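Local coordinates for putative lipase/esterase (Lactobacillus plantarum WCFS1, PDB 3BXP), which probably hydrolyses carboxylic esters as a member of the alpha/beta-hydrolase superfamily, its exact substrate not being known, at residues T59-A63 / A64-T68; T98-A101 / S102-V106. One frame throughout, in Å; residues are numbered along the deposited sequence.

Contact 1 of 2, residues T59-A63 / A64-T68; sequences TRMMA and AGMHT. With PGO (S-1,2-propanediol), chain J.
Met62 and Thr68 meet where the chain, having left its helix, doubles back into a strand. CG of Met62 presses on CG2 of Thr68 at 3.4 Å, closer than usual for two carbons, and the two side chains cross at a slant. The selenium comes next: SE of Met62, a selenomethionine like Met61 and Met66, lies 3.4 Å from OG1 of Thr68. That hydroxyl sits between backbone N and carbonyl carbon (chi1 67°), on the helix side of the strand; it is buried and has no polar partner in the model. The carbonyl O of Met66 is likewise buried without a conventional donor, but CA of Met62 offers it a C-H...O contact of 3.4 Å. Further round the helix, the methyl CE of Met66 rests against CB of Met61 at 3.6 Å. This is the helix-to-strand connection of a right-handed beta-alpha-beta crossover, in which helix 54-63 joins the neighbouring parallel strands 35-41 and 67-72 of the alpha/beta-hydrolase sheet. The turn itself is held by backbone bonds. Ala64 N reaches Met61 O at 3.0 Å, and Gly65 N gives a straighter bond to Met62 O, 2.8 Å with 160° at the hydrogen. Gly65, at positive phi (98°), then takes the chain off the helical path, a conformation that glycine adopts readily. Outside this layer, Met61 and Ala64 pack on Leu264 of helix 258-269, Met66 reaches Met38 of strand 35-41, and Met62 and Thr68 share Tyr21 of strand 16-23. One helical turn before Ala63, OG1 of Thr59 is hydrogen-bonded to O2 of a propanediol, probably from the crystallisation liquor, at 2.6 Å.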
ATOM      1  N   THR B  59     -10.425 -17.255  12.308  1.00 21.75           N
ATOM      2  CA  THR B  59      -9.627 -18.459  12.687  1.00 23.01           C
ATOM      3  C   THR B  59      -8.142 -18.124  12.742  1.00 23.80           C
ATOM      4  O   THR B  59      -7.438 -18.441  13.708  1.00 24.85           O
ATOM      5  CB  THR B  59      -9.916 -19.617  11.685  1.00 25.48           C
ATOM      6  OG1 THR B  59     -11.309 -19.949  11.735  1.00 28.31           O
ATOM      7  CG2 THR B  59      -9.065 -20.882  11.976  1.00 24.36           C
ATOM      8  N   ARG B  60      -7.667 -17.465  11.694  1.00 23.93           N
ATOM      9  CA  ARG B  60      -6.245 -17.094  11.568  1.00 25.29           C
ATOM     10  C   ARG B  60      -5.849 -16.131  12.694  1.00 27.01           C
ATOM     11  O   ARG B  60      -4.800 -16.282  13.322  1.00 26.70           O
ATOM     12  CB  ARG B  60      -5.990 -16.463  10.193  1.00 27.18           C
ATOM     13  CG  ARG B  60      -4.546 -16.037   9.898  1.00 32.80           C
ATOM     14  CD  ARG B  60      -3.579 -17.182  10.035  1.00 36.83           C
ATOM     15  NE  ARG B  60      -2.157 -16.811  10.104  1.00 37.74           N
ATOM     16  CZ  ARG B  60      -1.460 -16.693  11.234  1.00 37.59           C
ATOM     17  NH1 ARG B  60      -2.057 -16.824  12.407  1.00 36.20           N
ATOM     18  NH2 ARG B  60      -0.155 -16.417  11.198  1.00 37.10           N
HETATM   19  N   MSE B  61      -6.711 -15.160  12.963  1.00 25.50           N
HETATM   20  CA  MSE B  61      -6.385 -14.109  13.953  1.00 25.94           C
HETATM   21  C   MSE B  61      -6.314 -14.740  15.329  1.00 25.73           C
HETATM   22  O   MSE B  61      -5.378 -14.485  16.087  1.00 27.03           O
HETATM   23  CB  MSE B  61      -7.388 -12.961  13.926  1.00 24.08           C
HETATM   24  CG  MSE B  61      -7.186 -12.016  12.733  1.00 27.23           C
HETATM   25 SE   MSE B  61      -5.431 -11.515  12.011  0.75 31.03          SE
HETATM   26  CE  MSE B  61      -4.981 -13.125  11.028  1.00 50.43           C
HETATM   27  N   MSE B  62      -7.250 -15.630  15.623  1.00 27.81           N
HETATM   28  CA  MSE B  62      -7.232 -16.327  16.906  1.00 25.65           C
HETATM   29  C   MSE B  62      -5.986 -17.153  17.098  1.00 27.34           C
HETATM   30  O   MSE B  62      -5.445 -17.177  18.206  1.00 26.92           O
HETATM   31  CB  MSE B  62      -8.460 -17.168  17.096  1.00 25.50           C
HETATM   32  CG  MSE B  62      -9.648 -16.247  17.164  1.00 27.89           C
HETATM   33 SE   MSE B  62     -11.151 -17.172  17.638  0.75 27.14          SE
HETATM   34  CE  MSE B  62     -10.740 -17.386  19.540  1.00 29.10           C
ATOM     35  N   ALA B  63      -5.533 -17.826  16.031  1.00 24.99           N
ATOM     36  CA  ALA B  63      -4.349 -18.674  16.143  1.00 23.33           C
ATOM     37  C   ALA B  63      -3.147 -17.838  16.534  1.00 21.46           C
ATOM     38  O   ALA B  63      -2.138 -18.371  17.046  1.00 24.19           O
ATOM     39  CB  ALA B  63      -4.081 -19.447  14.819  1.00 25.63           C
ATOM     40  N   ALA B  64      -3.234 -16.525  16.320  1.00 22.18           N
ATOM     41  CA  ALA B  64      -2.167 -15.619  16.743  1.00 23.90           C
ATOM     42  C   ALA B  64      -2.213 -15.241  18.231  1.00 23.37           C
ATOM     43  O   ALA B  64      -1.299 -14.589  18.756  1.00 29.13           O
ATOM     44  CB  ALA B  64      -2.155 -14.325  15.888  1.00 26.12           C
ATOM     45  N   GLY B  65      -3.268 -15.654  18.918  1.00 21.71           N
ATOM     46  CA  GLY B  65      -3.454 -15.331  20.352  1.00 21.51           C
ATOM     47  C   GLY B  65      -4.357 -14.149  20.658  1.00 23.86           C
ATOM     48  O   GLY B  65      -4.022 -13.266  21.457  1.00 24.21           O
HETATM   49  N   MSE B  66      -5.508 -14.136  19.998  1.00 21.89           N
HETATM   50  CA  MSE B  66      -6.507 -13.102  20.207  1.00 20.82           C
HETATM   51  C   MSE B  66      -7.886 -13.689  20.344  1.00 20.40           C
HETATM   52  O   MSE B  66      -8.210 -14.727  19.762  1.00 20.63           O
HETATM   53  CB  MSE B  66      -6.494 -12.155  19.019  1.00 23.74           C
HETATM   54  CG  MSE B  66      -5.151 -11.512  18.822  1.00 27.27           C
HETATM   55 SE   MSE B  66      -5.289 -10.301  17.275  0.75 33.41          SE
HETATM   56  CE  MSE B  66      -6.764 -10.795  16.737  1.00 14.30           C
ATOM     57  N   HIS B  67      -8.718 -12.980  21.072  1.00 19.41           N
ATOM     58  CA  HIS B  67     -10.156 -13.263  21.040  1.00 19.62           C
ATOM     59  C   HIS B  67     -10.747 -12.624  19.766  1.00 19.38           C
ATOM     60  O   HIS B  67     -10.138 -11.690  19.227  1.00 19.59           O
ATOM     61  CB  HIS B  67     -10.826 -12.579  22.187  1.00 17.70           C
ATOM     62  CG  HIS B  67     -10.394 -12.992  23.541  1.00 18.86           C
ATOM     63  ND1 HIS B  67     -10.563 -14.267  24.029  1.00 19.48           N
ATOM     64  CD2 HIS B  67      -9.877 -12.252  24.553  1.00 20.79           C
ATOM     65  CE1 HIS B  67     -10.172 -14.289  25.297  1.00 20.77           C
ATOM     66  NE2 HIS B  67      -9.758 -13.080  25.637  1.00 19.14           N
ATOM     67  N   THR B  68     -11.895 -13.137  19.306  1.00 18.48           N
ATOM     68  CA  THR B  68     -12.605 -12.433  18.249  1.00 18.33           C
ATOM     69  C   THR B  68     -14.070 -12.375  18.528  1.00 21.73           C
ATOM     70  O   THR B  68     -14.641 -13.268  19.124  1.00 19.91           O
ATOM     71  CB  THR B  68     -12.314 -13.027  16.872  1.00 24.59           C
ATOM     72  OG1 THR B  68     -12.868 -14.342  16.765  1.00 26.66           O
ATOM     73  CG2 THR B  68     -10.814 -13.047  16.626  1.00 21.77           C
TER
HETATM   74  C1  PGO J 279     -14.560 -19.014  12.712  1.00 38.75           C
HETATM   75  C2  PGO J 279     -13.983 -19.622  13.993  1.00 38.57           C
HETATM   76  C3  PGO J 279     -13.435 -18.559  14.932  1.00 34.10           C
HETATM   77  O1  PGO J 279     -15.167 -17.789  13.122  1.00 53.83           O
HETATM   78  O2  PGO J 279     -12.907 -20.510  13.728  1.00 43.09           O

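Contact 2 of 2, residues T98-A101 / S102-V106; sequences TTQA and SAHHV. With PGR (R-1,2-propanediol), chain L.
A short, weakly bonded helical turn, about residues 101-104, follows helix 85-99, and this contact closes it. The amide of His104 donates to the carbonyl O of Gln100 at 3.0 Å, while O of Ala101 takes the amide of Val106 at 2.9 Å; the amide of His105 adds a weak bond to the same oxygen. His105, with positive phi, ends the helical path. The side chains of Gln100 and His104 run alongside each other in the same direction, amide and ring planes 32° apart. With the Gln100 chain folded at chi2 (-65°), OE1 comes to the edge of the imidazole, in its plane, 3.8 Å from CD2. A water bridges the two ends, donating to OE1 of Gln100 at 2.8 Å and lying 2.9 Å from NE2 of His104. Beneath the turn, CB of Val106 packs against CB of Ala101 at 4.1 Å. O1 of a propanediol lies 2.6 Å from O of Val106. A second water links O of Thr99 to the amide of Ala103. The turn lies at the surface over the edge of the sheet: the His104 ring stacks on Trp22 of strand 16-23, which Gln100 and Val106 also touch, and His104 reaches Gln3 and Glu5 of strand 2-9.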
ATOM      1  N   THR B  98     -16.066  -4.977  27.358  1.00 17.84           N
ATOM      2  CA  THR B  98     -15.465  -4.530  28.609  1.00 18.31           C
ATOM      3  C   THR B  98     -16.121  -5.208  29.809  1.00 18.49           C
ATOM      4  O   THR B  98     -15.462  -5.532  30.784  1.00 18.74           O
ATOM      5  CB  THR B  98     -15.429  -2.978  28.819  1.00 20.66           C
ATOM      6  OG1 THR B  98     -16.737  -2.426  28.996  1.00 20.48           O
ATOM      7  CG2 THR B  98     -14.719  -2.295  27.687  1.00 19.04           C
ATOM      8  N   THR B  99     -17.426  -5.441  29.740  1.00 19.45           N
ATOM      9  CA  THR B  99     -18.116  -6.013  30.840  1.00 19.29           C
ATOM     10  C   THR B  99     -17.678  -7.477  30.970  1.00 18.05           C
ATOM     11  O   THR B  99     -17.865  -8.056  32.030  1.00 20.98           O
ATOM     12  CB  THR B  99     -19.680  -5.920  30.743  1.00 19.32           C
ATOM     13  OG1 THR B  99     -20.153  -6.780  29.717  1.00 19.91           O
ATOM     14  CG2 THR B  99     -20.165  -4.465  30.499  1.00 19.15           C
ATOM     15  N   GLN B 100     -17.145  -8.073  29.877  1.00 20.07           N
ATOM     16  CA  GLN B 100     -16.699  -9.489  29.882  1.00 17.32           C
ATOM     17  C   GLN B 100     -15.223  -9.668  30.118  1.00 21.53           C
ATOM     18  O   GLN B 100     -14.697 -10.791  29.982  1.00 20.34           O
ATOM     19  CB  GLN B 100     -17.022 -10.118  28.522  1.00 20.69           C
ATOM     20  CG  GLN B 100     -18.461 -10.022  28.189  1.00 19.66           C
ATOM     21  CD  GLN B 100     -19.313 -10.827  29.148  1.00 31.80           C
ATOM     22  OE1 GLN B 100     -19.034 -12.001  29.394  1.00 35.03           O
ATOM     23  NE2 GLN B 100     -20.328 -10.198  29.718  1.00 33.42           N
ATOM     24  N   ALA B 101     -14.533  -8.571  30.380  1.00 19.13           N
ATOM     25  CA  ALA B 101     -13.075  -8.573  30.358  1.00 22.08           C
ATOM     26  C   ALA B 101     -12.493  -9.486  31.426  1.00 22.75           C
ATOM     27  O   ALA B 101     -11.477 -10.165  31.166  1.00 22.95           O
ATOM     28  CB  ALA B 101     -12.484  -7.168  30.444  1.00 23.16           C
ATOM     29  N   SER B 102     -13.081  -9.476  32.640  1.00 18.85           N
ATOM     30  CA  SER B 102     -12.597 -10.350  33.732  1.00 19.24           C
ATOM     31  C   SER B 102     -13.013 -11.810  33.535  1.00 19.81           C
ATOM     32  O   SER B 102     -12.237 -12.732  33.844  1.00 21.55           O
ATOM     33  CB  SER B 102     -13.037  -9.841  35.098  1.00 18.79           C
ATOM     34  OG  SER B 102     -12.250  -8.713  35.420  1.00 19.88           O
ATOM     35  N   ALA B 103     -14.213 -12.007  33.027  1.00 20.84           N
ATOM     36  CA  ALA B 103     -14.770 -13.358  32.810  1.00 25.76           C
ATOM     37  C   ALA B 103     -13.993 -14.130  31.765  1.00 22.41           C
ATOM     38  O   ALA B 103     -13.832 -15.349  31.888  1.00 22.76           O
ATOM     39  CB  ALA B 103     -16.265 -13.284  32.379  1.00 25.39           C
ATOM     40  N   HIS B 104     -13.519 -13.449  30.730  1.00 20.21           N
ATOM     41  CA  HIS B 104     -12.825 -14.163  29.623  1.00 16.81           C
ATOM     42  C   HIS B 104     -11.424 -13.681  29.348  1.00 20.45           C
ATOM     43  O   HIS B 104     -10.804 -14.116  28.390  1.00 20.36           O
ATOM     44  CB  HIS B 104     -13.642 -14.100  28.347  1.00 21.15           C
ATOM     45  CG  HIS B 104     -14.938 -14.799  28.479  1.00 22.59           C
ATOM     46  ND1 HIS B 104     -14.995 -16.173  28.612  1.00 24.82           N
ATOM     47  CD2 HIS B 104     -16.205 -14.342  28.619  1.00 24.17           C
ATOM     48  CE1 HIS B 104     -16.255 -16.531  28.793  1.00 26.53           C
ATOM     49  NE2 HIS B 104     -17.006 -15.442  28.807  1.00 20.86           N
ATOM     50  N   HIS B 105     -10.975 -12.738  30.175  1.00 18.16           N
ATOM     51  CA  HIS B 105      -9.570 -12.275  30.213  1.00 19.46           C
ATOM     52  C   HIS B 105      -9.228 -11.553  28.942  1.00 20.50           C
ATOM     53  O   HIS B 105      -8.533 -12.042  28.096  1.00 19.47           O
ATOM     54  CB  HIS B 105      -8.659 -13.467  30.458  1.00 17.71           C
ATOM     55  CG  HIS B 105      -9.127 -14.352  31.574  1.00 17.90           C
ATOM     56  ND1 HIS B 105      -9.311 -13.905  32.867  1.00 20.01           N
ATOM     57  CD2 HIS B 105      -9.473 -15.662  31.573  1.00 23.76           C
ATOM     58  CE1 HIS B 105      -9.736 -14.911  33.616  1.00 23.13           C
ATOM     59  NE2 HIS B 105      -9.838 -15.990  32.852  1.00 23.77           N
ATOM     60  N   VAL B 106      -9.810 -10.368  28.805  1.00 18.89           N
ATOM     61  CA  VAL B 106      -9.671  -9.553  27.633  1.00 19.11           C
ATOM     62  C   VAL B 106      -8.841  -8.306  27.954  1.00 19.67           C
ATOM     63  O   VAL B 106      -9.101  -7.609  28.937  1.00 19.11           O
ATOM     64  CB  VAL B 106     -11.028  -9.050  27.146  1.00 18.44           C
ATOM     65  CG1 VAL B 106     -10.857  -8.269  25.795  1.00 17.70           C
ATOM     66  CG2 VAL B 106     -12.087 -10.204  27.064  1.00 20.25           C
TER
HETATM   67  C1  PGR L 281      -8.962  -6.547  31.940  1.00 47.42           C
HETATM   68  C2  PGR L 281      -9.369  -6.938  33.346  1.00 51.50           C
HETATM   69  C3  PGR L 281      -8.124  -7.318  34.139  1.00 48.65           C
HETATM   70  O1  PGR L 281      -8.425  -7.752  31.453  1.00 55.75           O
HETATM   71  O2  PGR L 281     -10.092  -5.824  33.852  1.00 50.61           O
HETATM   72  O   HOH W   1     -16.045  -9.562  33.276  1.00 31.09           O
HETATM   73  O   HOH W   2     -19.740 -14.547  28.629  1.00 31.63           O

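How the contacts relate
Each contact covers the end of a helical segment; strand 67-72 starts in contact 1 and helix 85-99 ends in contact 2, and the centres of the two contacts lie 16 Å apart. They meet through His67: its NE2 is 2.9 Å from O of His105, a probable hydrogen bond, and its CD2 packs on CG2 of Val106 at 3.9 Å. The ND1 of His67 is hydrogen-bonded to N of Leu23, so the imidazole ties both contacts to strand 16-23. The His67 ring also meets Trp22 edge-to-face, the same tryptophan that contact 2 packs against. The GxSxG motif at Ser117, probably the nucleophile elbow, lies outside both contacts.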